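Local coordinates for putative cell adhesion protein (Parabacteroides distasonis, PDB 3LIU) that is probably a fimbrillin of the FimA/Mfa1 family, a subunit thought to assemble into pili that serve in cell adhesion, at residues K209-V214 against K225-D230. Sequence-based numbering, arbitrary orientation.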
ATOM      1  N   LYS A 209      -8.240   2.072  -0.830  1.00  9.48           N
ATOM      2  CA  LYS A 209      -8.680   0.825  -1.447  1.00  9.40           C
ATOM      3  C   LYS A 209      -8.294  -0.311  -0.510  1.00 11.54           C
ATOM      4  O   LYS A 209      -7.144  -0.425  -0.077  1.00 10.42           O
ATOM      5  CB  LYS A 209      -8.139   0.656  -2.849  1.00  8.44           C
ATOM      6  CG  LYS A 209      -8.908   1.496  -3.851  1.00 10.99           C
ATOM      7  CD  LYS A 209      -8.646   1.162  -5.278  1.00  7.18           C
ATOM      8  CE  LYS A 209      -9.566   1.979  -6.214  1.00  7.86           C
ATOM      9  NZ  LYS A 209      -9.316   1.748  -7.649  1.00  9.21           N
ATOM     10  N   GLY A 210      -9.285  -1.115  -0.141  1.00 10.76           N
ATOM     11  CA  GLY A 210      -9.053  -2.170   0.821  1.00 10.43           C
ATOM     12  C   GLY A 210      -8.822  -3.508   0.193  1.00 10.40           C
ATOM     13  O   GLY A 210      -8.689  -4.508   0.898  1.00  9.89           O
ATOM     14  N   VAL A 211      -8.782  -3.527  -1.143  1.00 12.15           N
ATOM     15  CA  VAL A 211      -8.480  -4.735  -1.921  1.00  8.85           C
ATOM     16  C   VAL A 211      -7.414  -4.417  -2.968  1.00  9.78           C
ATOM     17  O   VAL A 211      -7.291  -3.274  -3.433  1.00 10.75           O
ATOM     18  CB  VAL A 211      -9.701  -5.329  -2.656  1.00 10.84           C
ATOM     19  CG1 VAL A 211     -10.744  -5.918  -1.701  1.00  6.23           C
ATOM     20  CG2 VAL A 211     -10.345  -4.263  -3.602  1.00  7.40           C
ATOM     21  N   SER A 212      -6.662  -5.454  -3.338  1.00 11.66           N
ATOM     22  CA  SER A 212      -5.546  -5.377  -4.314  1.00 11.00           C
ATOM     23  C   SER A 212      -5.310  -6.747  -4.940  1.00  9.43           C
ATOM     24  O   SER A 212      -5.619  -7.786  -4.346  1.00 10.45           O
ATOM     25  CB  SER A 212      -4.240  -4.904  -3.631  1.00 12.66           C
ATOM     26  OG  SER A 212      -3.088  -4.955  -4.503  1.00 12.55           O
ATOM     27  N   SER A 213      -4.752  -6.772  -6.136  1.00 10.49           N
ATOM     28  CA  SER A 213      -4.159  -8.018  -6.666  1.00 10.62           C
ATOM     29  C   SER A 213      -2.886  -8.343  -5.835  1.00 11.51           C
ATOM     30  O   SER A 213      -2.255  -7.447  -5.292  1.00 10.26           O
ATOM     31  CB  SER A 213      -3.796  -7.848  -8.155  1.00 10.49           C
ATOM     32  OG  SER A 213      -4.971  -7.727  -8.918  1.00  8.27           O
ATOM     33  N   VAL A 214      -2.512  -9.612  -5.761  1.00 11.30           N
ATOM     34  CA  VAL A 214      -1.371 -10.018  -4.963  1.00  8.64           C
ATOM     35  C   VAL A 214      -0.029  -9.730  -5.674  1.00 10.68           C
ATOM     36  O   VAL A 214       0.970  -9.497  -5.015  1.00 13.13           O
ATOM     37  CB  VAL A 214      -1.472 -11.492  -4.524  1.00 12.30           C
ATOM     38  CG1 VAL A 214      -1.251 -12.470  -5.687  1.00 11.64           C
ATOM     39  CG2 VAL A 214      -0.512 -11.763  -3.364  1.00  7.45           C
ATOM     40  N   LYS A 225      -6.791  -2.741  -7.996  1.00 10.48           N
ATOM     41  CA  LYS A 225      -8.078  -3.270  -8.460  1.00 11.64           C
ATOM     42  C   LYS A 225      -8.965  -2.131  -8.937  1.00 12.32           C
ATOM     43  O   LYS A 225      -9.149  -1.139  -8.224  1.00 13.60           O
ATOM     44  CB  LYS A 225      -8.814  -3.966  -7.330  1.00 12.03           C
ATOM     45  CG  LYS A 225      -8.269  -5.323  -6.884  1.00  9.92           C
ATOM     46  CD  LYS A 225      -8.083  -6.311  -8.045  1.00 12.80           C
ATOM     47  CE  LYS A 225      -8.010  -7.754  -7.514  1.00  8.73           C
ATOM     48  NZ  LYS A 225      -7.649  -8.751  -8.555  1.00  8.90           N
ATOM     49  N   ASP A 226      -9.511  -2.275 -10.149  1.00 12.95           N
ATOM     50  CA  ASP A 226     -10.552  -1.384 -10.613  1.00 12.11           C
ATOM     51  C   ASP A 226     -11.774  -1.562  -9.739  1.00 10.00           C
ATOM     52  O   ASP A 226     -12.064  -2.669  -9.289  1.00 14.35           O
ATOM     53  CB  ASP A 226     -10.947  -1.703 -12.047  1.00 10.89           C
ATOM     54  CG  ASP A 226      -9.911  -1.331 -13.033  1.00 19.15           C
ATOM     55  OD1 ASP A 226      -8.922  -0.673 -12.697  1.00 17.08           O
ATOM     56  OD2 ASP A 226     -10.102  -1.680 -14.184  1.00 18.58           O
ATOM     57  N   PHE A 227     -12.496  -0.476  -9.512  1.00 13.35           N
ATOM     58  CA  PHE A 227     -13.752  -0.494  -8.727  1.00 12.02           C
ATOM     59  C   PHE A 227     -14.924  -0.174  -9.633  1.00 14.53           C
ATOM     60  O   PHE A 227     -14.756   0.432 -10.687  1.00 13.58           O
ATOM     61  CB  PHE A 227     -13.687   0.513  -7.576  1.00 10.08           C
ATOM     62  CG  PHE A 227     -13.046  -0.000  -6.306  1.00 12.44           C
ATOM     63  CD1 PHE A 227     -11.914  -0.848  -6.330  1.00  8.91           C
ATOM     64  CD2 PHE A 227     -13.509   0.453  -5.082  1.00  9.13           C
ATOM     65  CE1 PHE A 227     -11.284  -1.237  -5.144  1.00  9.16           C
ATOM     66  CE2 PHE A 227     -12.891   0.069  -3.871  1.00 14.40           C
ATOM     67  CZ  PHE A 227     -11.792  -0.762  -3.885  1.00 10.75           C
ATOM     68  N   PHE A 228     -16.119  -0.581  -9.215  1.00 16.25           N
ATOM     69  CA  PHE A 228     -17.328  -0.385 -10.004  1.00 15.35           C
ATOM     70  C   PHE A 228     -17.216  -1.021 -11.412  1.00 18.28           C
ATOM     71  O   PHE A 228     -16.613  -2.095 -11.541  1.00 17.84           O
ATOM     72  CB  PHE A 228     -17.708   1.101 -10.000  1.00 17.24           C
ATOM     73  CG  PHE A 228     -17.999   1.613  -8.623  1.00 14.64           C
ATOM     74  CD1 PHE A 228     -19.140   1.187  -7.946  1.00 18.48           C
ATOM     75  CD2 PHE A 228     -17.112   2.423  -7.966  1.00 10.71           C
ATOM     76  CE1 PHE A 228     -19.392   1.596  -6.640  1.00 16.93           C
ATOM     77  CE2 PHE A 228     -17.374   2.861  -6.662  1.00 14.73           C
ATOM     78  CZ  PHE A 228     -18.504   2.454  -6.008  1.00 15.13           C
ATOM     79  N   GLY A 229     -17.778  -0.389 -12.447  1.00 16.27           N
ATOM     80  CA  GLY A 229     -17.823  -1.005 -13.788  1.00 20.55           C
ATOM     81  C   GLY A 229     -18.421  -2.385 -13.685  1.00 20.80           C
ATOM     82  O   GLY A 229     -19.437  -2.560 -13.028  1.00 24.46           O
ATOM     83  N   ASP A 230     -17.752  -3.387 -14.245  1.00 23.88           N
ATOM     84  CA  ASP A 230     -18.232  -4.781 -14.159  1.00 27.17           C
ATOM     85  C   ASP A 230     -17.525  -5.608 -13.060  1.00 27.68           C
ATOM     86  O   ASP A 230     -17.640  -6.850 -13.013  1.00 30.24           O
ATOM     87  CB  ASP A 230     -18.024  -5.466 -15.504  1.00 30.64           C
ATOM     88  CG  ASP A 230     -16.545  -5.659 -15.847  1.00 43.04           C
ATOM     89  OD1 ASP A 230     -15.680  -5.623 -14.930  1.00 51.45           O
ATOM     90  OD2 ASP A 230     -16.246  -5.868 -17.045  1.00 55.64           O
TER
HETATM   91  O   HOH W   1      -6.083  -1.639  -5.309  1.00 13.01           O
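Lys209 reaches across the ring of Phe227 and donates from NZ to the backbone O of Lys225, 2.9 Å away. Its outer torsions are all close to 180°, which stretches the methylenes along the ring and carries CE over one face, 3.9 Å from the centroid and 19° off the normal, a CH-pi contact. Lysine suits the place because its long methylene chain can lie on an aromatic face while its ammonium group serves a carbonyl. Val211 CG2 adds an apolar touch, 3.5 Å from Phe227 CE1, approaching the ring obliquely. The second lysine makes the return reach, from loop to strand. Lys225 passes its CG 3.7 Å from Ser212 CA and, turned about its CB-CG bond (chi2 -52°), brings NZ to Ser213 OG at 2.9 Å. A small hydroxyl accepts this bond without crowding the chain. One water donates to Val211 O and accepts from Lys225 N, bridging the two backbones.

Carboxylates outside the two segments hold both ammonium groups directly through salt bridges: Glu291 and Glu224 that of Lys209, Glu111 that of Lys225. Glu291 also accepts from Phe227 N, so it helps position lysine and ring together. With an alanine at Lys209, Phe227 would probably lose the methylene cover on that face, the Lys225 carbonyl this donor, and Glu291 and Glu224 their shared cation.

The arrangement is that of an irregular loop folded back on the end of a long strand, 193-213, pinned by two lysines, one from each segment, within a predominantly beta, fimbrillin-family protein.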